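Local coordinates for protein thymidylate synthase (Enterobacteria phage T4, PDB 1TIS) that catalyses the methylation of dUMP to dTMP with 5,10-methylenetetrahydrofolate as the one-carbon donor and reductant, working as a homodimer in dTTP biosynthesis, at residues T24-L29 with H217-H222; G31-W36 with D208-G213; V45-L50 with V275-I280; S141-A146 with L153-M158; Q175-V180 with G213-I218. All coordinates share one frame; numbering follows the deposited sequence. Where two conformers were deposited one is given.

Contact 1 (T24-L29 with H217-H222)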
# COMPACT_ATOMS: atom_id res chain seq x y z
N THR A 24 -11.32 23.54 6.03
CA THR A 24 -12.38 24.17 5.27
C THR A 24 -13.32 22.95 5.35
O THR A 24 -13.49 22.35 6.44
CB THR A 24 -11.87 24.51 3.81
OG1 THR A 24 -11.01 23.44 3.43
CG2 THR A 24 -11.16 25.85 3.68
N GLY A 25 -13.85 22.49 4.21
CA GLY A 25 -14.64 21.28 4.14
C GLY A 25 -14.22 20.51 2.88
O GLY A 25 -13.69 21.10 1.92
N THR A 26 -14.52 19.22 2.83
CA THR A 26 -14.16 18.34 1.73
C THR A 26 -15.27 17.29 1.71
O THR A 26 -15.94 17.10 2.74
CB THR A 26 -12.79 17.68 2.04
OG1 THR A 26 -11.90 18.67 2.51
CG2 THR A 26 -12.11 17.12 0.82
N ILE A 27 -15.57 16.65 0.58
CA ILE A 27 -16.42 15.45 0.56
C ILE A 27 -15.33 14.42 0.21
O ILE A 27 -14.53 14.70 -0.70
CB ILE A 27 -17.51 15.61 -0.55
CG1 ILE A 27 -18.78 16.04 0.16
CG2 ILE A 27 -17.74 14.33 -1.37
CD1 ILE A 27 -19.55 14.93 0.93
N ALA A 28 -15.19 13.27 0.88
CA ALA A 28 -14.05 12.41 0.65
C ALA A 28 -14.38 11.00 1.01
O ALA A 28 -15.28 10.83 1.81
CB ALA A 28 -12.90 12.84 1.52
N LEU A 29 -13.71 9.95 0.53
CA LEU A 29 -14.07 8.57 0.81
C LEU A 29 -12.70 7.92 0.98
O LEU A 29 -11.78 8.13 0.17
CB LEU A 29 -14.85 8.03 -0.42
CG LEU A 29 -15.43 6.60 -0.68
CD1 LEU A 29 -16.73 6.31 0.05
CD2 LEU A 29 -15.76 6.52 -2.15
N HIS A 217 -10.25 12.53 -1.93
CA HIS A 217 -11.05 13.65 -1.54
C HIS A 217 -11.21 14.64 -2.68
O HIS A 217 -10.35 14.73 -3.57
CB HIS A 217 -10.34 14.21 -0.31
CG HIS A 217 -8.91 14.76 -0.41
ND1 HIS A 217 -8.29 15.56 -1.28
CD2 HIS A 217 -7.99 14.51 0.58
CE1 HIS A 217 -7.07 15.80 -0.87
NE2 HIS A 217 -6.91 15.15 0.25
N ILE A 218 -12.32 15.37 -2.64
CA ILE A 218 -12.66 16.43 -3.57
C ILE A 218 -12.81 17.63 -2.65
O ILE A 218 -13.51 17.49 -1.64
CB ILE A 218 -13.98 16.13 -4.24
CG1 ILE A 218 -13.98 14.81 -4.99
CG2 ILE A 218 -14.26 17.29 -5.17
CD1 ILE A 218 -15.37 14.52 -5.55
N TYR A 219 -12.23 18.80 -2.93
CA TYR A 219 -12.30 19.93 -1.99
C TYR A 219 -13.62 20.65 -2.14
O TYR A 219 -14.15 20.66 -3.26
CB TYR A 219 -11.18 20.98 -2.22
CG TYR A 219 -9.78 20.54 -1.75
CD1 TYR A 219 -9.56 20.26 -0.42
CD2 TYR A 219 -8.76 20.37 -2.66
CE1 TYR A 219 -8.34 19.80 0.01
CE2 TYR A 219 -7.54 19.91 -2.23
CZ TYR A 219 -7.33 19.62 -0.91
OH TYR A 219 -6.12 19.07 -0.51
N MET A 220 -14.17 21.29 -1.10
CA MET A 220 -15.45 21.97 -1.24
C MET A 220 -15.44 23.31 -2.02
O MET A 220 -16.31 24.18 -1.85
CB MET A 220 -16.01 22.16 0.18
CG MET A 220 -16.83 20.92 0.65
SD MET A 220 -17.21 20.75 2.43
CE MET A 220 -18.11 22.22 2.86
N ASN A 221 -14.57 23.41 -3.03
CA ASN A 221 -14.33 24.61 -3.81
C ASN A 221 -15.15 24.92 -5.05
O ASN A 221 -14.60 25.22 -6.11
CB ASN A 221 -12.86 24.61 -4.16
CG ASN A 221 -12.12 25.41 -3.12
OD1 ASN A 221 -12.37 25.33 -1.91
ND2 ASN A 221 -11.16 26.21 -3.57
N HIS A 222 -16.49 24.98 -4.90
CA HIS A 222 -17.47 25.24 -5.97
C HIS A 222 -17.29 24.18 -7.09
O HIS A 222 -17.00 24.41 -8.26
CB HIS A 222 -17.28 26.69 -6.53
CG HIS A 222 -17.82 27.82 -5.64
ND1 HIS A 222 -19.03 28.39 -5.66
CD2 HIS A 222 -17.12 28.44 -4.63
CE1 HIS A 222 -19.09 29.30 -4.72
NE2 HIS A 222 -17.93 29.33 -4.11

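Contact 2 (G31-W36 with D208-G213)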
# COMPACT_ATOMS: atom_id res chain seq x y z
N GLY A 31 -10.47 4.67 0.81
CA GLY A 31 -10.42 3.30 0.38
C GLY A 31 -10.85 3.17 -1.03
O GLY A 31 -11.92 2.65 -1.24
N SER A 32 -10.13 3.59 -2.05
CA SER A 32 -10.57 3.41 -3.43
C SER A 32 -9.59 2.50 -4.17
O SER A 32 -8.53 2.20 -3.65
CB SER A 32 -10.65 4.80 -4.06
OG SER A 32 -11.10 5.68 -3.05
N LYS A 33 -9.85 2.00 -5.37
CA LYS A 33 -8.94 1.20 -6.18
C LYS A 33 -9.54 1.26 -7.59
O LYS A 33 -10.76 1.38 -7.74
CB LYS A 33 -8.89 -0.21 -5.64
CG LYS A 33 -8.31 -1.27 -6.57
CD LYS A 33 -7.83 -2.50 -5.79
CE LYS A 33 -6.56 -2.05 -5.06
NZ LYS A 33 -6.03 -3.04 -4.14
N LEU A 34 -8.78 1.30 -8.66
CA LEU A 34 -9.34 1.30 -10.01
C LEU A 34 -8.43 0.37 -10.83
O LEU A 34 -7.38 0.04 -10.28
CB LEU A 34 -9.29 2.69 -10.60
CG LEU A 34 -9.87 3.90 -9.87
CD1 LEU A 34 -9.55 5.11 -10.70
CD2 LEU A 34 -11.37 3.80 -9.69
N ARG A 35 -8.69 -0.10 -12.06
CA ARG A 35 -7.69 -0.88 -12.79
C ARG A 35 -7.73 -0.43 -14.24
O ARG A 35 -8.83 -0.23 -14.76
CB ARG A 35 -7.98 -2.39 -12.70
CG ARG A 35 -9.42 -2.84 -12.83
CD ARG A 35 -10.36 -2.77 -11.60
NE ARG A 35 -11.74 -2.95 -12.07
CZ ARG A 35 -12.79 -2.24 -11.59
NH1 ARG A 35 -12.66 -1.39 -10.56
NH2 ARG A 35 -14.00 -2.40 -12.14
N TRP A 36 -6.61 -0.22 -14.92
CA TRP A 36 -6.56 0.28 -16.30
C TRP A 36 -5.86 -0.69 -17.20
O TRP A 36 -4.82 -1.21 -16.81
CB TRP A 36 -5.77 1.60 -16.48
CG TRP A 36 -6.35 2.82 -15.81
CD1 TRP A 36 -7.28 3.59 -16.44
CD2 TRP A 36 -6.07 3.20 -14.54
NE1 TRP A 36 -7.61 4.47 -15.54
CE2 TRP A 36 -6.92 4.28 -14.39
CE3 TRP A 36 -5.25 2.80 -13.50
CZ2 TRP A 36 -6.95 4.97 -13.19
CZ3 TRP A 36 -5.30 3.49 -12.31
CH2 TRP A 36 -6.14 4.57 -12.15
N ASP A 208 -1.49 -4.00 -16.94
CA ASP A 208 -2.57 -3.27 -16.32
C ASP A 208 -2.02 -2.30 -15.30
O ASP A 208 -0.93 -2.56 -14.77
CB ASP A 208 -3.52 -4.20 -15.61
CG ASP A 208 -4.28 -5.20 -16.48
OD1 ASP A 208 -3.92 -5.47 -17.64
OD2 ASP A 208 -5.26 -5.73 -15.96
N LEU A 209 -2.78 -1.24 -14.99
CA LEU A 209 -2.37 -0.23 -14.03
C LEU A 209 -3.41 -0.20 -12.94
O LEU A 209 -4.55 0.06 -13.30
CB LEU A 209 -2.29 1.12 -14.72
CG LEU A 209 -1.70 2.28 -13.96
CD1 LEU A 209 -0.22 2.08 -13.67
CD2 LEU A 209 -1.92 3.53 -14.81
N ILE A 210 -3.11 -0.44 -11.66
CA ILE A 210 -4.10 -0.49 -10.57
C ILE A 210 -3.73 0.55 -9.56
O ILE A 210 -2.56 0.77 -9.34
CB ILE A 210 -4.07 -1.84 -9.88
CG1 ILE A 210 -4.03 -2.99 -10.85
CG2 ILE A 210 -5.34 -1.99 -9.09
CD1 ILE A 210 -3.72 -4.26 -10.04
N PHE A 211 -4.65 1.18 -8.87
CA PHE A 211 -4.32 2.28 -7.96
C PHE A 211 -5.05 2.06 -6.66
O PHE A 211 -6.29 1.93 -6.74
CB PHE A 211 -4.76 3.63 -8.58
CG PHE A 211 -5.19 4.73 -7.61
CD1 PHE A 211 -4.27 5.42 -6.85
CD2 PHE A 211 -6.53 5.03 -7.49
CE1 PHE A 211 -4.69 6.39 -5.97
CE2 PHE A 211 -6.95 6.00 -6.61
CZ PHE A 211 -6.03 6.69 -5.85
N SER A 212 -4.35 2.10 -5.52
CA SER A 212 -5.03 1.92 -4.26
C SER A 212 -5.10 3.26 -3.57
O SER A 212 -4.11 4.01 -3.51
CB SER A 212 -4.26 0.92 -3.45
OG SER A 212 -4.09 -0.30 -4.16
N GLY A 213 -6.24 3.61 -3.02
CA GLY A 213 -6.40 4.93 -2.45
C GLY A 213 -6.63 4.89 -0.96
O GLY A 213 -7.19 3.95 -0.38

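Contact 3 (V45-L50 with V275-I280)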
# COMPACT_ATOMS: atom_id res chain seq x y z
N VAL A 45 -6.23 10.67 -18.96
CA VAL A 45 -7.43 11.45 -19.12
C VAL A 45 -7.01 12.93 -19.20
O VAL A 45 -6.33 13.46 -18.31
CB VAL A 45 -8.39 11.20 -17.91
CG1 VAL A 45 -9.80 11.40 -18.46
CG2 VAL A 45 -8.28 9.81 -17.27
N THR A 46 -7.35 13.55 -20.34
CA THR A 46 -7.05 14.94 -20.63
C THR A 46 -8.04 15.91 -19.95
O THR A 46 -8.56 15.60 -18.88
CB THR A 46 -7.04 15.04 -22.20
OG1 THR A 46 -6.50 16.33 -22.51
CG2 THR A 46 -8.41 14.85 -22.86
N THR A 47 -8.39 17.02 -20.61
CA THR A 47 -9.28 18.09 -20.17
C THR A 47 -8.58 18.82 -19.03
O THR A 47 -8.24 18.35 -17.94
CB THR A 47 -10.67 17.52 -19.77
OG1 THR A 47 -11.08 16.68 -20.86
CG2 THR A 47 -11.72 18.61 -19.54
N LYS A 48 -8.36 20.06 -19.53
CA LYS A 48 -7.40 21.07 -19.10
C LYS A 48 -6.24 20.55 -19.96
O LYS A 48 -5.99 19.33 -19.97
CB LYS A 48 -6.96 21.02 -17.60
CG LYS A 48 -7.98 21.48 -16.54
CD LYS A 48 -7.35 21.67 -15.14
CE LYS A 48 -8.27 22.33 -14.08
NZ LYS A 48 -9.20 21.41 -13.45
N LYS A 49 -5.51 21.32 -20.80
CA LYS A 49 -4.39 20.73 -21.55
C LYS A 49 -3.47 20.40 -20.39
O LYS A 49 -2.99 21.26 -19.65
CB LYS A 49 -3.65 21.71 -22.48
CG LYS A 49 -2.43 21.00 -23.11
CD LYS A 49 -1.81 21.77 -24.27
CE LYS A 49 -0.59 21.05 -24.85
NZ LYS A 49 -0.26 21.60 -26.16
N LEU A 50 -3.51 19.11 -20.12
CA LEU A 50 -2.79 18.52 -19.01
C LEU A 50 -1.37 19.01 -19.12
O LEU A 50 -0.79 18.87 -20.21
CB LEU A 50 -2.93 17.02 -19.18
CG LEU A 50 -2.12 16.04 -18.38
CD1 LEU A 50 -2.45 16.08 -16.89
CD2 LEU A 50 -2.42 14.69 -18.98
N VAL A 275 -7.28 12.97 -28.03
CA VAL A 275 -8.53 13.65 -27.74
C VAL A 275 -8.32 15.10 -27.36
O VAL A 275 -7.60 15.36 -26.39
CB VAL A 275 -9.33 13.07 -26.52
CG1 VAL A 275 -10.71 13.74 -26.49
CG2 VAL A 275 -9.50 11.57 -26.60
N SER A 276 -8.94 16.04 -28.07
CA SER A 276 -8.83 17.39 -27.59
C SER A 276 -10.05 17.66 -26.74
O SER A 276 -11.07 16.96 -26.76
CB SER A 276 -8.76 18.41 -28.71
OG SER A 276 -8.10 19.57 -28.18
N HIS A 277 -9.80 18.64 -25.89
CA HIS A 277 -10.72 19.26 -24.96
C HIS A 277 -10.03 20.58 -24.64
O HIS A 277 -8.81 20.66 -24.71
CB HIS A 277 -10.88 18.41 -23.70
CG HIS A 277 -12.01 17.43 -23.93
ND1 HIS A 277 -11.94 16.25 -24.54
CD2 HIS A 277 -13.32 17.66 -23.61
CE1 HIS A 277 -13.16 15.77 -24.61
NE2 HIS A 277 -13.98 16.63 -24.05
N PRO A 278 -10.74 21.67 -24.39
CA PRO A 278 -10.12 22.90 -23.92
C PRO A 278 -9.49 22.96 -22.51
O PRO A 278 -9.67 22.05 -21.68
CB PRO A 278 -11.25 23.92 -24.16
CG PRO A 278 -12.53 23.14 -24.21
CD PRO A 278 -12.08 21.90 -24.94
N PRO A 279 -8.69 24.00 -22.21
CA PRO A 279 -8.17 24.32 -20.88
C PRO A 279 -8.73 25.55 -20.16
O PRO A 279 -8.54 26.69 -20.60
CB PRO A 279 -6.69 24.45 -21.08
CG PRO A 279 -6.49 24.41 -22.59
CD PRO A 279 -7.85 24.70 -23.18
N ILE A 280 -9.46 25.30 -19.05
CA ILE A 280 -9.98 26.36 -18.18
C ILE A 280 -8.86 26.50 -17.12
O ILE A 280 -7.74 26.02 -17.35
CB ILE A 280 -11.36 25.93 -17.49
CG1 ILE A 280 -12.30 25.17 -18.46
CG2 ILE A 280 -12.08 27.21 -17.01
CD1 ILE A 280 -13.04 25.93 -19.59

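Contact 4 (S141-A146 with L153-M158)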
# COMPACT_ATOMS: atom_id res chain seq x y z
N SER A 141 9.20 1.10 -1.84
CA SER A 141 8.61 1.93 -0.82
C SER A 141 9.32 3.24 -0.91
O SER A 141 10.54 3.25 -1.14
CB SER A 141 8.85 1.29 0.52
OG SER A 141 8.45 2.09 1.63
N ALA A 142 8.61 4.34 -0.71
CA ALA A 142 9.23 5.65 -0.71
C ALA A 142 9.08 6.25 0.70
O ALA A 142 9.82 7.14 1.11
CB ALA A 142 8.53 6.58 -1.70
N TRP A 143 8.15 5.76 1.51
CA TRP A 143 7.97 6.28 2.85
C TRP A 143 9.11 5.68 3.65
O TRP A 143 9.28 4.46 3.76
CB TRP A 143 6.64 5.83 3.35
CG TRP A 143 6.20 6.31 4.71
CD1 TRP A 143 6.35 5.51 5.82
CD2 TRP A 143 5.49 7.46 4.97
NE1 TRP A 143 5.70 6.14 6.77
CE2 TRP A 143 5.18 7.29 6.30
CE3 TRP A 143 5.04 8.57 4.30
CZ2 TRP A 143 4.41 8.23 6.96
CZ3 TRP A 143 4.27 9.50 4.97
CH2 TRP A 143 3.95 9.33 6.29
N ASN A 144 9.90 6.59 4.16
CA ASN A 144 11.03 6.25 4.99
C ASN A 144 10.74 6.85 6.35
O ASN A 144 11.01 8.03 6.53
CB ASN A 144 12.31 6.85 4.35
CG ASN A 144 13.58 6.41 5.04
OD1 ASN A 144 13.62 6.33 6.26
ND2 ASN A 144 14.67 6.09 4.36
N PRO A 145 10.19 6.12 7.34
CA PRO A 145 9.74 6.68 8.62
C PRO A 145 10.80 7.55 9.28
O PRO A 145 10.61 8.70 9.70
CB PRO A 145 9.37 5.46 9.46
CG PRO A 145 9.03 4.40 8.44
CD PRO A 145 10.04 4.67 7.32
N ALA A 146 11.99 7.00 9.22
CA ALA A 146 13.13 7.60 9.85
C ALA A 146 13.65 8.83 9.13
O ALA A 146 14.57 9.46 9.65
CB ALA A 146 14.16 6.47 9.96
N LEU A 153 7.59 17.72 1.63
CA LEU A 153 6.25 17.14 1.63
C LEU A 153 6.51 15.64 1.72
O LEU A 153 7.18 15.07 0.84
CB LEU A 153 5.55 17.55 0.30
CG LEU A 153 4.29 16.90 -0.34
CD1 LEU A 153 3.77 17.89 -1.36
CD2 LEU A 153 4.57 15.59 -1.08
N PRO A 154 6.10 14.93 2.77
CA PRO A 154 6.22 13.47 2.83
C PRO A 154 5.44 12.92 1.63
O PRO A 154 4.45 13.56 1.24
CB PRO A 154 5.65 13.13 4.21
CG PRO A 154 4.67 14.25 4.45
CD PRO A 154 5.39 15.47 3.92
N PRO A 155 5.84 11.83 0.95
CA PRO A 155 5.31 11.43 -0.35
C PRO A 155 3.82 11.21 -0.30
O PRO A 155 3.38 10.71 0.72
CB PRO A 155 6.07 10.16 -0.70
CG PRO A 155 7.33 10.30 0.09
CD PRO A 155 6.79 10.84 1.42
N CYS A 156 2.99 11.62 -1.24
CA CYS A 156 1.59 11.18 -1.17
C CYS A 156 1.59 9.82 -1.85
O CYS A 156 0.90 8.89 -1.38
CB CYS A 156 0.61 12.13 -1.90
SG CYS A 156 0.42 13.80 -1.20
N HIS A 157 2.36 9.62 -2.93
CA HIS A 157 2.43 8.29 -3.53
C HIS A 157 3.66 7.60 -2.92
O HIS A 157 4.81 8.00 -3.16
CB HIS A 157 2.52 8.39 -5.08
CG HIS A 157 3.26 9.53 -5.77
ND1 HIS A 157 2.88 10.78 -5.84
CD2 HIS A 157 4.44 9.43 -6.50
CE1 HIS A 157 3.76 11.43 -6.58
NE2 HIS A 157 4.70 10.62 -6.97
N MET A 158 3.43 6.56 -2.11
CA MET A 158 4.51 5.98 -1.33
C MET A 158 4.95 4.56 -1.57
O MET A 158 6.00 4.17 -1.07
CB MET A 158 4.15 6.08 0.11
CG MET A 158 2.90 5.30 0.45
SD MET A 158 2.37 5.82 2.10
CE MET A 158 1.86 7.37 1.42

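Contact 5 (Q175-V180 with G213-I218). With PO4 (phosphate ion), chain B.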
# COMPACT_ATOMS: atom_id res chain seq x y z
N GLN A 175 -1.61 5.52 -2.60
CA GLN A 175 -1.45 6.96 -2.40
C GLN A 175 -2.20 7.29 -1.13
O GLN A 175 -3.35 6.87 -0.93
CB GLN A 175 -2.04 7.71 -3.56
CG GLN A 175 -1.96 9.20 -3.42
CD GLN A 175 -1.19 9.83 -4.54
OE1 GLN A 175 -0.06 10.30 -4.36
NE2 GLN A 175 -1.66 9.85 -5.77
N ARG A 176 -1.53 8.01 -0.25
CA ARG A 176 -2.04 8.40 1.04
C ARG A 176 -3.24 9.33 0.97
O ARG A 176 -4.25 9.09 1.65
CB ARG A 176 -0.95 9.09 1.81
CG ARG A 176 -1.24 9.17 3.28
CD ARG A 176 -0.21 10.03 3.92
NE ARG A 176 -0.17 11.39 3.45
CZ ARG A 176 0.98 11.86 2.98
NH1 ARG A 176 2.07 11.09 2.94
NH2 ARG A 176 1.05 13.11 2.56
N SER A 177 -3.14 10.44 0.23
CA SER A 177 -4.26 11.37 0.11
C SER A 177 -4.25 11.76 -1.37
O SER A 177 -3.16 11.88 -1.96
CB SER A 177 -4.04 12.61 1.01
OG SER A 177 -5.25 13.12 1.60
N VAL A 178 -5.42 11.87 -2.01
CA VAL A 178 -5.44 12.28 -3.40
C VAL A 178 -6.42 13.39 -3.60
O VAL A 178 -7.46 13.44 -2.95
CB VAL A 178 -5.89 11.22 -4.39
CG1 VAL A 178 -4.79 11.28 -5.44
CG2 VAL A 178 -6.13 9.82 -3.81
N ASP A 179 -6.11 14.32 -4.49
CA ASP A 179 -7.04 15.38 -4.83
C ASP A 179 -7.64 14.92 -6.15
O ASP A 179 -7.09 15.30 -7.18
CB ASP A 179 -6.29 16.72 -5.01
CG ASP A 179 -7.17 17.94 -5.29
OD1 ASP A 179 -8.29 17.78 -5.80
OD2 ASP A 179 -6.72 19.06 -4.99
N VAL A 180 -8.73 14.18 -6.20
CA VAL A 180 -9.25 13.71 -7.50
C VAL A 180 -9.48 14.82 -8.50
O VAL A 180 -9.11 14.63 -9.64
CB VAL A 180 -10.55 13.00 -7.37
CG1 VAL A 180 -10.80 12.25 -8.63
CG2 VAL A 180 -10.49 11.95 -6.31
N GLY A 213 -6.24 3.61 -3.02
CA GLY A 213 -6.40 4.93 -2.45
C GLY A 213 -6.63 4.89 -0.96
O GLY A 213 -7.19 3.95 -0.38
N GLY A 214 -6.09 5.96 -0.40
CA GLY A 214 -6.31 6.21 0.98
C GLY A 214 -7.37 7.30 1.07
O GLY A 214 -8.55 7.08 0.75
N ASN A 215 -7.02 8.50 1.49
CA ASN A 215 -8.04 9.51 1.53
C ASN A 215 -8.21 10.25 0.21
O ASN A 215 -7.59 11.30 -0.06
CB ASN A 215 -7.70 10.47 2.60
CG ASN A 215 -8.90 11.28 3.02
OD1 ASN A 215 -9.39 11.13 4.13
ND2 ASN A 215 -9.40 12.16 2.18
N THR A 216 -9.09 9.66 -0.60
CA THR A 216 -9.58 10.22 -1.87
C THR A 216 -10.59 11.33 -1.52
O THR A 216 -11.64 11.16 -0.88
CB THR A 216 -10.24 9.08 -2.68
OG1 THR A 216 -9.20 8.18 -3.06
CG2 THR A 216 -10.96 9.56 -3.91
N HIS A 217 -10.25 12.53 -1.93
CA HIS A 217 -11.05 13.65 -1.54
C HIS A 217 -11.21 14.64 -2.68
O HIS A 217 -10.35 14.73 -3.57
CB HIS A 217 -10.34 14.21 -0.31
CG HIS A 217 -8.91 14.76 -0.41
ND1 HIS A 217 -8.29 15.56 -1.28
CD2 HIS A 217 -7.99 14.51 0.58
CE1 HIS A 217 -7.07 15.80 -0.87
NE2 HIS A 217 -6.91 15.15 0.25
N ILE A 218 -12.32 15.37 -2.64
CA ILE A 218 -12.66 16.43 -3.57
C ILE A 218 -12.81 17.63 -2.65
O ILE A 218 -13.51 17.49 -1.64
CB ILE A 218 -13.98 16.13 -4.24
CG1 ILE A 218 -13.98 14.81 -4.99
CG2 ILE A 218 -14.26 17.29 -5.17
CD1 ILE A 218 -15.37 14.52 -5.55
P PO4 B . -1.27 15.68 3.17
O1 PO4 B . -1.30 17.18 3.76
O2 PO4 B . -2.48 15.56 2.31
O3 PO4 B . -1.31 14.85 4.40
O4 PO4 B . 0.01 15.71 2.44

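Contact 1 (T24-L29 with H217-H222)
Ile27 and Ile218 exchange backbone hydrogen bonds at the centre of an antiparallel strand pair, 26-29 with 217-219, in the mixed sheet of the thymidylate synthase fold. The bond from Ile218 N to Ile27 O is the straighter of the two, 3.0 Å long with 169° at the hydrogen. The return bond from Ile27 N ends on Ile218 O, an atom whose modelled place is less sure. Just past the strand, Met220 N adds a bond of 3.1 Å to Gly25 O.

Non-hydrogen-bonded pairs flank this centre. Ala28 CB lies 3.4 Å from His217 CB; the two side chains share a face, and alanine adds little bulk beside the imidazole. Thr26 lies alongside Tyr219, with Thr26 OG1 4.1 Å from Tyr219 CD1, and a weak hydrogen bond joins this hydroxyl to Asp20. The same face carries His217 and Tyr219, which with Ile218 belong by similarity to the dUMP site. The branched, apolar isoleucines suit the other face, where helix 3-12 covers them through Ile8 and Ile11. At the strand end Met220 curls over Gly25, which has no side chain to obstruct it, and Met220 CE lies 3.8 Å from Gly25 CA.

Contact 2 (G31-W36 with D208-G213)
Strands 33-36 and 208-213 run antiparallel, their axes 4.4 Å apart at closest and 170° between directions. Gly213 N donates to Ser32 O at 2.8 Å, and Leu209 N donates to Trp36 O at 2.7 Å, lying in the carbonyl plane. Between them the bond from Phe211 N to Leu34 O is longer, 3.3 Å, and the bond from Leu34 N to Phe211 O is weak.

Leu34, Trp36, Leu209 and Phe211 share one face. A chi1 of -66° on Trp36 brings CG beside the backbone N, and the benzene edge of the indole then lies across the neighbouring strand. Trp36 CE3 meets Leu209 CG at 3.6 Å and Trp36 CZ3 meets Phe211 CB at 3.8 Å. Leu34 CG, in turn, approaches the edge of the Phe211 ring, 4.3 Å from Phe211 CD2. Large apolar groups suit this face because helix 184-202 packs on it, through Ile188, Tyr191, Ala192 and Leu184.

The other face belongs to the dimer interface of thymidylate synthase, where the sheets of the two subunits meet back to back. Ile210 packs there on Phe30 of the second subunit. Lys33 CG lies 4.0 Å from Ile210 CG2, and a bend at chi3 brings Lys33 CE up to Ser212 OG. Lysine is long enough for its NZ to bond Ser32 O of the second subunit, and Lys33 NZ of the second subunit makes the return bond to Ser32 O.

Contact 3 (V45-L50 with V275-I280)
Lys48 and Pro278 make the one hydrogen bond between the loops 45-50 and 275-280. Lys48 N reaches Pro278 O over 3.2 Å, with 146° at the hydrogen, and the donor is tilted 23° from the carbonyl plane. The bond uses main-chain atoms and so asks nothing of the side chains; the ring of Pro278 suits the place by restricting the backbone that presents the acceptor.

Apolar contact continues on both sides of the bond. Pro279 CG lies 3.9 Å from Lys49 CB, while the extended rest of the lysine leads away. At the other end the methyl CG2 of Thr46 comes 4.2 Å from Val275 CB.

A third kind is contact with the imidazole. The Thr46 and His277 side chains cross at about a right angle, with Thr46 CG2 4.2 Å from His277 ND1. Thr47 OG1 meets the root of the ring obliquely, 3.3 Å from His277 CG. The His277 side chain also touches Arg232.

This is loop-to-loop surface packing. It joins the loop before helix 53-64 to the chain that leads into the carboxyl-terminal tail, where Ala285 binds folate by similarity, consistent with the tail that closes over the active site in this family.

Contact 4 (S141-A146 with L153-M158)
Trp143 and Met158 are brought together by two first torsions: chi1 of -177° throws the indole away from the backbone N, and chi1 of 62° sets Met158 CG between its backbone N and carbonyl carbon. The methionine chain then bends at chi3, and its sulfur makes a Met-aromatic contact. Met158 SD lies 5.0 Å from the centroid of the six-membered ring of Trp143, 33° off the ring normal, an oblique approach. Nearer the backbone, Trp143 CB and Met158 CB are 4.1 Å apart.

The benzene part of the indole meets two consecutive prolines obliquely. Trp143 CZ3 lies 4.0 Å from Pro154 CB, the two side chains running side by side. The Pro155 side chain crosses that of Trp143 at about a right angle and puts Pro155 CD 4.1 Å from Trp143 CE3. The compact methyl of Ala142 faces the same proline, and Ala142 CB lies 4.3 Å from Pro155 CG. Such stiff, apolar rings suit a buried loop, since they fill space without needing polar partners.

One backbone hydrogen bond ties the loop to the start of strand 157-164, from Ala142 N to Met158 O at 2.6 Å. A weak bond runs from Ser141 OG to Trp143 O within the loop.

Residues 153-158 carry the Pro-Pro-Cys-His sequence around Cys156, the nucleophile by similarity. Cys156 CB points away from residues 141-146, while the prolines before it and Met158 after it are packed on them. Cys156 N is bonded to Tyr109 OH. The tryptophan contact is thus consistent with a second-shell setting for the cysteine loop, giving it apolar backing on the side away from the thiol.

Contact 5 (Q175-V180 with G213-I218)
His217 stands across Val178 and Ser177, its ring folded back over the neighbouring strand by a chi1 of 62°. The carbonyl oxygen of Val178 sits over one face of the imidazole, 3.2 Å from His217 CG, and takes its hydrogen bond from His217 N at 3.1 Å, not from the ring. His217 NE2 lies 2.9 Å from Ser177 OG.

On the other face of the parallel pair, Val178 and Thr216 point the same way, Val178 CG2 3.6 Å from Thr216 OG1, which itself bonds Ser32 OG. Val180 meets the other branch, CG2 to Thr216 CG2. A threonine suits this place by offering a methyl to Val180 and a hydroxyl to Ser32.

Both segments turn a corner here, and the bond from Asn215 N to Arg176 O, 2.8 Å, carries the pairing through it. The strands belong to a beta-alpha-beta unit joined by helix 184-202.

Arg176 points away from residues 213-218 and, edge on, gives NH2 to the phosphate ion at O4, 2.8 Å. Arg137 of the second subunit bonds the same ion. As these arginines and Ser177 are dUMP ligands by similarity, the ion probably marks the site of the nucleotide phosphate, shared across the dimer.

Contacts 1, 2 and 5 lie along strand 205-219 of one mixed sheet. Strands 33-37 and 26-30 pair with its early and late parts, while strand 168-179 lies parallel to it. Contact 5 sits between the others, centre to centre 12 Å from contact 2 and 11 Å from contact 1. Contact 4, its centre 15 Å from that of contact 5, joins the sheet through strand 157-164. Contact 3 stands apart, 22 Å from contact 5 between centres. Along the chain contact 4 closes before contact 5 opens and lies within the spans of contacts 1, 2 and 3, while contact 3 crosses contacts 1 and 2. Sequence-distant segments thus gather nucleophile, nucleotide and folate residues in one region.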